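Local coordinates for beta-hydroxyacid dehydrogenase, 3-hydroxyisobutyrate dehydrogenase (Saccharomonospora xinjiangensis XJ-54, PDB 6GRL), which is an S-selective imine reductase linked to reductive amination, and probably uses NADP(H) as its cofactor, at residues T47-T52 with D91-S96; A73-R78 with V97-A102; R252-L257 with Q293-L298; H264-G269 with R274-K279. One frame throughout, in Å; residues are numbered along the deposited sequence. Where two conformers were deposited one is given.

Contact 1: T47-T52 with D91-S96; sequences TVWNRT and DEVLGS
W49 and R51 meet V93 and E92 in a partly buried apolar and charged contact at the second strand of a Rossmann-type domain. W49 ends strand 46-49, R51 lies just past it, and V93 and E92 belong to helix 87-95. The backbones stay well apart, with R51 CA 8.6 Å from V93 CA, so side chains make the contact. The indole of W49 and the V93 side chain approach from opposite directions. W49 CG is anti to the backbone N (chi1 175°), which turns the six-membered ring toward the helix. W49 CZ3 comes 3.7 Å from V93 CG2, and V93 CG1 is close behind. The R51 chain bends at chi2 and chi3 and brings its guanidinium to the edge of the indole, with R51 CZ in the indole plane. W49 CH2 lies 3.7 Å above the middle of one guanidinium face. R51 NH2 also touches V93 CG2 at 3.7 Å and the E92 CG methylene. The nearer E92 carboxylate oxygen, OE2, is 4.0 Å from R51 NH2 but well out of the guanidinium plane. It can offer charge attraction, but no N-H points at it. A water completes the link: it accepts from R51 NH2 at 2.6 Å and donates to S96 OG at 2.8 Å. R51 is exposed, whereas W49 and V93 are buried. P70 of helix 70-74 also touches S96, and A73 packs on W49. L26 and P70 each touch both W49 and V93, so strand 23-26 and helix 70-74 pack against the apolar part.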
loop_
_atom_site.group_PDB
_atom_site.type_symbol
_atom_site.label_atom_id
_atom_site.label_comp_id
_atom_site.label_asym_id
_atom_site.label_seq_id
_atom_site.Cartn_x
_atom_site.Cartn_y
_atom_site.Cartn_z
ATOM N N THR A 47 4.900 8.943 -24.436
ATOM C CA THR A 47 3.837 9.874 -24.781
ATOM C C THR A 47 3.042 10.195 -23.525
ATOM O O THR A 47 2.615 9.285 -22.807
ATOM C CB THR A 47 2.923 9.292 -25.861
ATOM O OG1 THR A 47 3.705 8.965 -27.017
ATOM C CG2 THR A 47 1.842 10.295 -26.245
ATOM N N VAL A 48 2.850 11.483 -23.254
ATOM C CA VAL A 48 2.222 11.916 -22.013
ATOM C C VAL A 48 0.957 12.704 -22.322
ATOM O O VAL A 48 0.820 13.318 -23.385
ATOM C CB VAL A 48 3.184 12.756 -21.143
ATOM C CG1 VAL A 48 4.407 11.937 -20.754
ATOM C CG2 VAL A 48 3.596 14.033 -21.868
ATOM N N TRP A 49 0.025 12.669 -21.372
ATOM C CA TRP A 49 -1.197 13.453 -21.421
ATOM C C TRP A 49 -1.558 13.885 -20.008
ATOM O O TRP A 49 -1.327 13.152 -19.042
ATOM C CB TRP A 49 -2.364 12.667 -22.041
ATOM C CG TRP A 49 -3.668 13.410 -21.986
ATOM C CD1 TRP A 49 -4.177 14.242 -22.941
ATOM C CD2 TRP A 49 -4.620 13.401 -20.913
ATOM N NE1 TRP A 49 -5.386 14.748 -22.532
ATOM C CE2 TRP A 49 -5.681 14.247 -21.292
ATOM C CE3 TRP A 49 -4.678 12.758 -19.673
ATOM C CZ2 TRP A 49 -6.788 14.468 -20.474
ATOM C CZ3 TRP A 49 -5.779 12.980 -18.862
ATOM C CH2 TRP A 49 -6.818 13.826 -19.266
ATOM N N ASN A 50 -2.124 15.083 -19.897
ATOM C CA ASN A 50 -2.611 15.603 -18.630
ATOM C C ASN A 50 -3.834 16.466 -18.897
ATOM O O ASN A 50 -3.920 17.137 -19.929
ATOM C CB ASN A 50 -1.545 16.431 -17.902
ATOM C CG ASN A 50 -1.852 16.613 -16.427
ATOM O OD1 ASN A 50 -2.139 15.651 -15.713
ATOM N ND2 ASN A 50 -1.844 17.863 -15.977
ATOM N N ARG A 51 -4.779 16.447 -17.950
ATOM C CA ARG A 51 -5.971 17.283 -18.070
ATOM C C ARG A 51 -5.598 18.746 -18.274
ATOM O O ARG A 51 -6.184 19.436 -19.116
ATOM C CB ARG A 51 -6.852 17.119 -16.831
ATOM C CG ARG A 51 -8.061 18.040 -16.802
ATOM C CD ARG A 51 -9.111 17.605 -17.809
ATOM N NE ARG A 51 -9.612 16.263 -17.528
ATOM C CZ ARG A 51 -10.055 15.421 -18.456
ATOM N NH1 ARG A 51 -10.063 15.779 -19.732
ATOM N NH2 ARG A 51 -10.490 14.218 -18.107
ATOM N N THR A 52 -4.619 19.233 -17.516
ATOM C CA THR A 52 -4.016 20.538 -17.758
ATOM C C THR A 52 -2.833 20.330 -18.697
ATOM O O THR A 52 -1.791 19.807 -18.288
ATOM C CB THR A 52 -3.576 21.190 -16.450
ATOM O OG1 THR A 52 -4.692 21.256 -15.550
ATOM C CG2 THR A 52 -3.055 22.598 -16.705
ATOM N N ASP A 91 -11.908 6.925 -14.006
ATOM C CA ASP A 91 -13.149 6.654 -14.722
ATOM C C ASP A 91 -13.430 7.724 -15.770
ATOM O O ASP A 91 -13.889 7.417 -16.877
ATOM C CB ASP A 91 -14.313 6.555 -13.737
ATOM C CG ASP A 91 -14.166 5.394 -12.774
ATOM O OD1 ASP A 91 -13.516 4.393 -13.144
ATOM O OD2 ASP A 91 -14.698 5.482 -11.648
ATOM N N GLU A 92 -13.153 8.988 -15.443
ATOM C CA GLU A 92 -13.427 10.071 -16.381
ATOM C C GLU A 92 -12.479 10.029 -17.574
ATOM O O GLU A 92 -12.903 10.238 -18.717
ATOM C CB GLU A 92 -13.330 11.418 -15.666
ATOM C CG GLU A 92 -13.693 12.607 -16.538
ATOM C CD GLU A 92 -13.717 13.910 -15.766
ATOM O OE1 GLU A 92 -13.427 13.888 -14.551
ATOM O OE2 GLU A 92 -14.027 14.956 -16.371
ATOM N N VAL A 93 -11.196 9.759 -17.332
ATOM C CA VAL A 93 -10.216 9.779 -18.414
ATOM C C VAL A 93 -10.403 8.575 -19.329
ATOM O O VAL A 93 -10.468 8.711 -20.556
ATOM C CB VAL A 93 -8.787 9.842 -17.843
ATOM C CG1 VAL A 93 -7.760 9.612 -18.944
ATOM C CG2 VAL A 93 -8.553 11.183 -17.166
ATOM N N LEU A 94 -10.491 7.377 -18.748
ATOM C CA LEU A 94 -10.669 6.183 -19.567
ATOM C C LEU A 94 -12.036 6.160 -20.238
ATOM O O LEU A 94 -12.185 5.568 -21.314
ATOM C CB LEU A 94 -10.466 4.927 -18.721
ATOM C CG LEU A 94 -9.026 4.686 -18.264
ATOM C CD1 LEU A 94 -8.917 3.376 -17.510
ATOM C CD2 LEU A 94 -8.073 4.709 -19.450
ATOM N N GLY A 95 -13.040 6.794 -19.629
ATOM C CA GLY A 95 -14.343 6.897 -20.262
ATOM C C GLY A 95 -14.352 7.759 -21.505
ATOM O O GLY A 95 -15.232 7.592 -22.357
ATOM N N SER A 96 -13.396 8.677 -21.629
ATOM C CA SER A 96 -13.278 9.537 -22.800
ATOM C C SER A 96 -12.540 8.868 -23.951
ATOM O O SER A 96 -12.382 9.488 -25.009
ATOM C CB SER A 96 -12.566 10.839 -22.421
ATOM O OG SER A 96 -11.239 10.584 -21.989
HETATM O O HOH W 1 -11.021 12.791 -20.204
#

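Contact 2: A73-R78 with V97-A102; sequences AVEASR and VTSSLA
V74, S99 and E75 carry this contact within the Rossmann-type domain. It joins helix 70-74 and the type I beta turn V74-S77 to the loop between helix 87-95 and strand 105-108. V74 is buried and points at the loop. Its CG2 sits between the backbone N and the carbonyl carbon, and this branch does the touching. V74 CG2 lies 4.0 Å from L101 CD2, the two side chains crossing obliquely. It also meets V97 CG1 tip to tip at 4.2 Å. These are loose apolar contacts. The polar half lies nearer solvent, at exposed E75 and partly exposed S99. E75 CG is anti to the carbonyl carbon (chi1 -73°) and the chain runs extended, bringing the carboxylate alongside S99. The E75 CG methylene also packs against S99 CB at 3.9 Å. D71, on the same helix as V74, accepts from the backbone N of both T98 and S99, which probably steadies the loop beside E75. S99 was modelled in two conformers, so its bond to E75 may be made only part of the time. In the conformer described, S99 OG donates to E75 OE2 at 2.5 Å, from above the carboxylate plane and 37° out of it.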
loop_
_atom_site.group_PDB
_atom_site.type_symbol
_atom_site.label_atom_id
_atom_site.label_comp_id
_atom_site.label_asym_id
_atom_site.label_seq_id
_atom_site.Cartn_x
_atom_site.Cartn_y
_atom_site.Cartn_z
ATOM N N ALA A 73 -3.205 9.740 -26.872
ATOM C CA ALA A 73 -2.145 9.214 -26.021
ATOM C C ALA A 73 -2.097 7.691 -26.072
ATOM O O ALA A 73 -1.020 7.101 -26.216
ATOM C CB ALA A 73 -2.335 9.706 -24.586
ATOM N N VAL A 74 -3.256 7.034 -25.963
ATOM C CA VAL A 74 -3.257 5.573 -25.940
ATOM C C VAL A 74 -2.926 5.005 -27.314
ATOM O O VAL A 74 -2.400 3.889 -27.418
ATOM C CB VAL A 74 -4.601 5.032 -25.413
ATOM C CG1 VAL A 74 -4.876 5.554 -24.009
ATOM C CG2 VAL A 74 -5.741 5.378 -26.361
ATOM N N GLU A 75 -3.212 5.748 -28.385
ATOM C CA GLU A 75 -2.886 5.275 -29.725
ATOM C C GLU A 75 -1.387 5.241 -29.989
ATOM O O GLU A 75 -0.963 4.637 -30.981
ATOM C CB GLU A 75 -3.575 6.152 -30.773
ATOM C CG GLU A 75 -5.070 5.918 -30.875
ATOM C CD GLU A 75 -5.762 6.925 -31.772
ATOM O OE1 GLU A 75 -5.100 7.883 -32.222
ATOM O OE2 GLU A 75 -6.974 6.759 -32.024
ATOM N N ALA A 76 -0.579 5.857 -29.130
ATOM C CA ALA A 76 0.852 5.951 -29.377
ATOM C C ALA A 76 1.629 4.728 -28.909
ATOM O O ALA A 76 2.751 4.516 -29.380
ATOM C CB ALA A 76 1.418 7.198 -28.694
ATOM N N SER A 77 1.077 3.919 -28.004
ATOM C CA SER A 77 1.834 2.824 -27.412
ATOM C C SER A 77 0.903 1.672 -27.068
ATOM O O SER A 77 -0.307 1.850 -26.907
ATOM C CB SER A 77 2.583 3.270 -26.147
ATOM O OG SER A 77 2.842 4.663 -26.148
ATOM N N ARG A 78 1.497 0.482 -26.940
ATOM C CA ARG A 78 0.777 -0.680 -26.436
ATOM C C ARG A 78 0.721 -0.684 -24.913
ATOM O O ARG A 78 -0.228 -1.215 -24.329
ATOM C CB ARG A 78 1.440 -1.966 -26.941
ATOM C CG ARG A 78 0.905 -3.246 -26.313
ATOM C CD ARG A 78 1.619 -4.474 -26.847
ATOM N NE ARG A 78 0.993 -5.708 -26.382
ATOM C CZ ARG A 78 1.484 -6.485 -25.421
ATOM N NH1 ARG A 78 2.619 -6.163 -24.817
ATOM N NH2 ARG A 78 0.840 -7.589 -25.069
ATOM N N VAL A 97 -12.086 7.632 -23.772
ATOM C CA VAL A 97 -11.339 6.926 -24.808
ATOM C C VAL A 97 -12.324 6.347 -25.815
ATOM O O VAL A 97 -13.239 5.603 -25.448
ATOM C CB VAL A 97 -10.459 5.827 -24.199
ATOM C CG1 VAL A 97 -9.766 5.030 -25.294
ATOM C CG2 VAL A 97 -9.439 6.432 -23.244
ATOM N N THR A 98 -12.142 6.693 -27.088
ATOM C CA THR A 98 -12.954 6.152 -28.167
ATOM C C THR A 98 -12.165 5.229 -29.084
ATOM O O THR A 98 -12.753 4.621 -29.985
ATOM C CB THR A 98 -13.576 7.288 -28.986
ATOM O OG1 THR A 98 -12.555 7.960 -29.733
ATOM C CG2 THR A 98 -14.261 8.288 -28.066
ATOM N N SER A 99 -10.859 5.106 -28.877
ATOM C CA SER A 99 -10.024 4.241 -29.693
ATOM C C SER A 99 -9.952 2.841 -29.091
ATOM O O SER A 99 -10.191 2.634 -27.899
ATOM C CB SER A 99 -8.619 4.828 -29.830
ATOM O OG SER A 99 -8.675 6.183 -30.238
ATOM N N SER A 100 -9.615 1.875 -29.942
ATOM C CA SER A 100 -9.515 0.491 -29.504
ATOM C C SER A 100 -8.342 0.307 -28.549
ATOM O O SER A 100 -7.250 0.837 -28.768
ATOM C CB SER A 100 -9.357 -0.435 -30.709
ATOM O OG SER A 100 -9.043 -1.757 -30.301
ATOM N N LEU A 101 -8.577 -0.448 -27.478
ATOM C CA LEU A 101 -7.527 -0.837 -26.546
ATOM C C LEU A 101 -7.149 -2.304 -26.692
ATOM O O LEU A 101 -6.414 -2.832 -25.849
ATOM C CB LEU A 101 -7.957 -0.543 -25.106
ATOM C CG LEU A 101 -8.316 0.914 -24.805
ATOM C CD1 LEU A 101 -8.865 1.048 -23.396
ATOM C CD2 LEU A 101 -7.113 1.824 -25.003
ATOM N N ALA A 102 -7.633 -2.973 -27.735
ATOM C CA ALA A 102 -7.363 -4.393 -27.909
ATOM C C ALA A 102 -5.871 -4.638 -28.090
ATOM O O ALA A 102 -5.201 -3.942 -28.857
ATOM C CB ALA A 102 -8.136 -4.934 -29.112
#

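Contact 3: R252-L257 with Q293-L298; sequences RVQAAL and QGFSSL
Q254 and F295 are the closest backbone positions here, their CA atoms 8.3 Å apart. R252-L257 is a regular part of helix 251-267. Q293-L298 is a loop that tightens into a short 3-10 turn at S296-S297. G294 O, just before it, accepts from both S297 N and S297 OG, the latter at 2.6 Å. These bonds brace the bend of the loop. A single helix side chain spans the gap, in helix-to-loop packing within the helical C-terminal domain of the reductive aminase-like family. Q254 points at the loop and extends beyond CG, so its amide lies beside G294 and F295. Q254 OE1 is 3.9 Å from F295 CB and 4.2 Å from F295 CD1. It approaches the ring at its edge, near the ring plane. Amide and ring are almost coplanar, only 6° apart, although the two side chains cross at about a right angle. Q254 NE2 lies 3.9 Å from F295 N, and no hydrogen bond crosses the contact. The amide nitrogen is satisfied elsewhere: it donates to G249 O and, weakly, to D247 OD1. The D247 carboxylate also accepts from the backbone N of F295 and S296. The contact lies between helix 251-267 and the loop leading from helix 273-287 to helix 299-302, with M282 of helix 273-287 against Q254 and M235 of helix 229-241 against F295.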
loop_
_atom_site.group_PDB
_atom_site.type_symbol
_atom_site.label_atom_id
_atom_site.label_comp_id
_atom_site.label_asym_id
_atom_site.label_seq_id
_atom_site.Cartn_x
_atom_site.Cartn_y
_atom_site.Cartn_z
ATOM N N ARG A 252 -2.384 -15.837 30.989
ATOM C CA ARG A 252 -2.715 -15.532 32.377
ATOM C C ARG A 252 -1.816 -14.430 32.925
ATOM O O ARG A 252 -2.284 -13.531 33.634
ATOM C CB ARG A 252 -2.602 -16.794 33.232
ATOM C CG ARG A 252 -3.814 -17.706 33.155
ATOM C CD ARG A 252 -3.613 -18.966 33.984
ATOM N NE ARG A 252 -3.378 -20.138 33.145
ATOM C CZ ARG A 252 -4.341 -20.912 32.658
ATOM N NH1 ARG A 252 -5.612 -20.644 32.927
ATOM N NH2 ARG A 252 -4.035 -21.958 31.901
ATOM N N VAL A 253 -0.523 -14.484 32.602
ATOM C CA VAL A 253 0.401 -13.446 33.049
ATOM C C VAL A 253 0.107 -12.129 32.341
ATOM O O VAL A 253 0.118 -11.058 32.961
ATOM C CB VAL A 253 1.855 -13.901 32.825
ATOM C CG1 VAL A 253 2.819 -12.744 33.035
ATOM C CG2 VAL A 253 2.195 -15.060 33.752
ATOM N N GLN A 254 -0.170 -12.184 31.035
ATOM C CA GLN A 254 -0.424 -10.956 30.287
ATOM C C GLN A 254 -1.724 -10.295 30.726
ATOM O O GLN A 254 -1.809 -9.062 30.781
ATOM C CB GLN A 254 -0.455 -11.248 28.786
ATOM C CG GLN A 254 0.743 -12.027 28.263
ATOM C CD GLN A 254 0.825 -12.026 26.746
ATOM O OE1 GLN A 254 0.317 -11.121 26.082
ATOM N NE2 GLN A 254 1.457 -13.055 26.190
ATOM N N ALA A 255 -2.750 -11.093 31.036
ATOM C CA ALA A 255 -4.036 -10.521 31.425
ATOM C C ALA A 255 -3.924 -9.743 32.730
ATOM O O ALA A 255 -4.491 -8.653 32.862
ATOM C CB ALA A 255 -5.091 -11.620 31.542
ATOM N N ALA A 256 -3.196 -10.289 33.707
ATOM C CA ALA A 256 -2.974 -9.562 34.953
ATOM C C ALA A 256 -2.199 -8.274 34.702
ATOM O O ALA A 256 -2.447 -7.253 35.354
ATOM C CB ALA A 256 -2.235 -10.448 35.956
ATOM N N LEU A 257 -1.260 -8.302 33.754
ATOM C CA LEU A 257 -0.532 -7.090 33.400
ATOM C C LEU A 257 -1.437 -6.073 32.718
ATOM O O LEU A 257 -1.263 -4.864 32.909
ATOM C CB LEU A 257 0.656 -7.438 32.501
ATOM C CG LEU A 257 1.495 -6.276 31.966
ATOM C CD1 LEU A 257 2.072 -5.454 33.107
ATOM C CD2 LEU A 257 2.602 -6.791 31.058
ATOM N N GLN A 293 -1.585 -20.348 26.338
ATOM C CA GLN A 293 -1.171 -19.876 25.024
ATOM C C GLN A 293 -0.740 -18.411 25.125
ATOM O O GLN A 293 -0.551 -17.869 26.218
ATOM C CB GLN A 293 -2.292 -20.094 24.012
ATOM C CG GLN A 293 -2.537 -21.562 23.687
ATOM C CD GLN A 293 -3.717 -21.774 22.759
ATOM O OE1 GLN A 293 -4.460 -20.841 22.458
ATOM N NE2 GLN A 293 -3.896 -23.008 22.301
ATOM N N GLY A 294 -0.580 -17.751 23.981
ATOM C CA GLY A 294 -0.068 -16.395 23.974
ATOM C C GLY A 294 -0.951 -15.387 23.269
ATOM O O GLY A 294 -2.134 -15.645 23.022
ATOM N N PHE A 295 -0.374 -14.231 22.933
ATOM C CA PHE A 295 -1.157 -13.147 22.348
ATOM C C PHE A 295 -1.679 -13.511 20.964
ATOM O O PHE A 295 -2.806 -13.147 20.608
ATOM C CB PHE A 295 -0.316 -11.872 22.276
ATOM C CG PHE A 295 -1.085 -10.673 21.804
ATOM C CD1 PHE A 295 -1.768 -9.875 22.707
ATOM C CD2 PHE A 295 -1.134 -10.350 20.458
ATOM C CE1 PHE A 295 -2.481 -8.773 22.277
ATOM C CE2 PHE A 295 -1.849 -9.253 20.023
ATOM C CZ PHE A 295 -2.520 -8.461 20.932
ATOM N N SER A 296 -0.874 -14.213 20.163
ATOM C CA SER A 296 -1.284 -14.527 18.799
ATOM C C SER A 296 -2.543 -15.386 18.770
ATOM O O SER A 296 -3.292 -15.352 17.787
ATOM C CB SER A 296 -0.146 -15.225 18.055
ATOM O OG SER A 296 0.190 -16.456 18.669
ATOM N N SER A 297 -2.800 -16.147 19.836
ATOM C CA SER A 297 -3.984 -16.998 19.880
ATOM C C SER A 297 -5.275 -16.196 19.969
ATOM O O SER A 297 -6.347 -16.742 19.692
ATOM C CB SER A 297 -3.893 -17.969 21.058
ATOM O OG SER A 297 -4.061 -17.294 22.293
ATOM N N LEU A 298 -5.200 -14.917 20.349
ATOM C CA LEU A 298 -6.395 -14.083 20.371
ATOM C C LEU A 298 -6.979 -13.888 18.979
ATOM O O LEU A 298 -8.149 -13.506 18.856
ATOM C CB LEU A 298 -6.078 -12.726 21.001
ATOM C CG LEU A 298 -5.516 -12.784 22.424
ATOM C CD1 LEU A 298 -5.192 -11.388 22.935
ATOM C CD2 LEU A 298 -6.480 -13.495 23.366
#

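Contact 4: H264-G269 with R274-K279; sequences HRESLG and RMREVK
E266 and R276 form a side-on salt bridge between helix 251-267 and helix 273-287. R276 uses NE and NH2, one to each carboxylate oxygen. R276 NE donates to E266 OE2 at 2.6 Å, nearly straight at 168° and in the guanidinium plane. R276 NH2 donates to E266 OE1 at 2.9 Å and meets its syn lone pair. The planes of the two groups are 31° apart, so the pairing is slightly twisted. E266 is extended beyond CG and R276 from CG to NE, and the two chains cross at about a right angle. This lets them bridge backbones whose closest CA atoms, in R265 and M275, are 9.6 Å apart. The second pair is R265 and M275. M275 CG lies over one face of the R265 guanidinium, offset toward its rim, and comes 3.7 Å from R265 NH2. R265 CG takes the position between the backbone N and the carbonyl carbon (chi1 64°), and a bend at chi3 turns the guanidinium across M275. Further out, E271 in the connecting loop holds R265 through a salt bridge to NH1. H202 and V206 of helix 181-209 also touch R265. M258 and I262 lie against M275, and I262 also touches R276. The first helix closes in a Schellman motif, with G269 at positive phi and G269 N bonded to E266 O at 3.1 Å. The arrangement is an alpha-alpha hairpin, two successive helices joined by a short loop, in the all-helical C-terminal domain, with a salt bridge tying its arms near the turn.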
loop_
_atom_site.group_PDB
_atom_site.type_symbol
_atom_site.label_atom_id
_atom_site.label_comp_id
_atom_site.label_asym_id
_atom_site.label_seq_id
_atom_site.Cartn_x
_atom_site.Cartn_y
_atom_site.Cartn_z
ATOM N N HIS A 264 -3.661 2.105 35.599
ATOM C CA HIS A 264 -2.724 3.221 35.679
ATOM C C HIS A 264 -3.135 4.363 34.754
ATOM O O HIS A 264 -3.214 5.520 35.182
ATOM C CB HIS A 264 -1.307 2.745 35.355
ATOM C CG HIS A 264 -0.329 3.861 35.153
ATOM N ND1 HIS A 264 0.343 4.057 33.966
ATOM C CD2 HIS A 264 0.075 4.851 35.983
ATOM C CE1 HIS A 264 1.129 5.113 34.078
ATOM N NE2 HIS A 264 0.984 5.614 35.292
ATOM N N ARG A 265 -3.401 4.060 33.481
ATOM C CA ARG A 265 -3.729 5.127 32.540
ATOM C C ARG A 265 -5.080 5.757 32.862
ATOM O O ARG A 265 -5.257 6.970 32.706
ATOM C CB ARG A 265 -3.697 4.603 31.102
ATOM C CG ARG A 265 -4.734 3.545 30.768
ATOM C CD ARG A 265 -4.324 2.768 29.524
ATOM N NE ARG A 265 -4.453 3.559 28.302
ATOM C CZ ARG A 265 -3.522 3.626 27.353
ATOM N NH1 ARG A 265 -3.727 4.364 26.269
ATOM N NH2 ARG A 265 -2.384 2.962 27.491
ATOM N N GLU A 266 -6.040 4.956 33.333
ATOM C CA GLU A 266 -7.344 5.511 33.679
ATOM C C GLU A 266 -7.274 6.367 34.937
ATOM O O GLU A 266 -8.060 7.310 35.085
ATOM C CB GLU A 266 -8.370 4.389 33.840
ATOM C CG GLU A 266 -8.848 3.817 32.513
ATOM C CD GLU A 266 -9.990 2.831 32.668
ATOM O OE1 GLU A 266 -10.245 2.382 33.805
ATOM O OE2 GLU A 266 -10.633 2.508 31.646
ATOM N N SER A 267 -6.341 6.065 35.845
ATOM C CA SER A 267 -6.131 6.921 37.008
ATOM C C SER A 267 -5.567 8.281 36.618
ATOM O O SER A 267 -5.646 9.222 37.414
ATOM C CB SER A 267 -5.198 6.238 38.009
ATOM O OG SER A 267 -3.862 6.218 37.534
ATOM N N LEU A 268 -5.000 8.397 35.420
ATOM C CA LEU A 268 -4.510 9.661 34.890
ATOM C C LEU A 268 -5.527 10.353 33.995
ATOM O O LEU A 268 -5.253 11.450 33.500
ATOM C CB LEU A 268 -3.212 9.434 34.109
ATOM C CG LEU A 268 -2.041 8.817 34.876
ATOM C CD1 LEU A 268 -0.983 8.317 33.905
ATOM C CD2 LEU A 268 -1.443 9.822 35.848
ATOM N N GLY A 269 -6.688 9.741 33.775
ATOM C CA GLY A 269 -7.686 10.305 32.893
ATOM C C GLY A 269 -7.460 10.038 31.423
ATOM O O GLY A 269 -8.087 10.697 30.587
ATOM N N ARG A 274 -8.201 0.350 23.500
ATOM C CA ARG A 274 -7.535 -0.859 23.023
ATOM C C ARG A 274 -7.063 -1.730 24.182
ATOM O O ARG A 274 -7.097 -2.962 24.091
ATOM C CB ARG A 274 -6.359 -0.497 22.116
ATOM C CG ARG A 274 -6.747 -0.132 20.689
ATOM C CD ARG A 274 -7.566 -1.222 20.008
ATOM N NE ARG A 274 -7.433 -1.150 18.554
ATOM C CZ ARG A 274 -8.392 -1.475 17.692
ATOM N NH1 ARG A 274 -9.571 -1.894 18.128
ATOM N NH2 ARG A 274 -8.172 -1.369 16.389
ATOM N N MET A 275 -6.613 -1.112 25.277
ATOM C CA MET A 275 -6.148 -1.897 26.417
ATOM C C MET A 275 -7.290 -2.696 27.034
ATOM O O MET A 275 -7.122 -3.875 27.367
ATOM C CB MET A 275 -5.494 -0.984 27.454
ATOM C CG MET A 275 -4.291 -0.208 26.923
ATOM S SD MET A 275 -2.934 -1.262 26.360
ATOM C CE MET A 275 -3.146 -1.209 24.582
ATOM N N ARG A 276 -8.462 -2.075 27.183
ATOM C CA ARG A 276 -9.624 -2.804 27.683
ATOM C C ARG A 276 -10.089 -3.861 26.691
ATOM O O ARG A 276 -10.555 -4.931 27.098
ATOM C CB ARG A 276 -10.763 -1.835 27.997
ATOM C CG ARG A 276 -10.592 -1.096 29.312
ATOM C CD ARG A 276 -11.846 -0.330 29.702
ATOM N NE ARG A 276 -11.749 0.206 31.057
ATOM C CZ ARG A 276 -12.129 -0.448 32.153
ATOM N NH1 ARG A 276 -12.638 -1.670 32.059
ATOM N NH2 ARG A 276 -12.001 0.121 33.343
ATOM N N GLU A 277 -9.972 -3.583 25.390
ATOM C CA GLU A 277 -10.354 -4.572 24.388
ATOM C C GLU A 277 -9.444 -5.793 24.444
ATOM O O GLU A 277 -9.920 -6.932 24.372
ATOM C CB GLU A 277 -10.329 -3.940 22.995
ATOM C CG GLU A 277 -10.505 -4.929 21.856
ATOM C CD GLU A 277 -10.139 -4.334 20.510
ATOM O OE1 GLU A 277 -10.757 -3.322 20.118
ATOM O OE2 GLU A 277 -9.234 -4.878 19.843
ATOM N N VAL A 278 -8.134 -5.574 24.579
ATOM C CA VAL A 278 -7.193 -6.688 24.660
ATOM C C VAL A 278 -7.441 -7.505 25.922
ATOM O O VAL A 278 -7.393 -8.742 25.899
ATOM C CB VAL A 278 -5.746 -6.166 24.597
ATOM C CG1 VAL A 278 -4.764 -7.276 24.917
ATOM C CG2 VAL A 278 -5.456 -5.582 23.226
ATOM N N LYS A 279 -7.718 -6.828 27.040
ATOM C CA LYS A 279 -7.970 -7.538 28.291
ATOM C C LYS A 279 -9.202 -8.428 28.185
ATOM O O LYS A 279 -9.199 -9.565 28.674
ATOM C CB LYS A 279 -8.126 -6.537 29.437
ATOM C CG LYS A 279 -8.540 -7.157 30.763
ATOM C CD LYS A 279 -7.465 -8.082 31.308
ATOM C CE LYS A 279 -7.620 -8.281 32.811
ATOM N NZ LYS A 279 -8.928 -8.888 33.177
#

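In the fold
The contacts form two pairs on opposite sides of the chain's centre. Contacts 1 and 2 lie in the Rossmann-type domain, their centres 12 Å apart. They touch where T47 OG1 meets A76 CB at 3.3 Å, and their segments alternate along the chain. Contacts 3 and 4 lie in the helical C-terminal domain, centres 16 Å apart, and share helix 251-267. There F295 CE1 packs on V278 CG1 at 3.8 Å. The centres of contacts 1 and 3 are 53 Å apart, and no contact of one pair touches the other. In contact 1 the W49 side chain lies near, without touching, a GxGxxG-like turn that probably belongs to the dinucleotide site. The structure is the apo form.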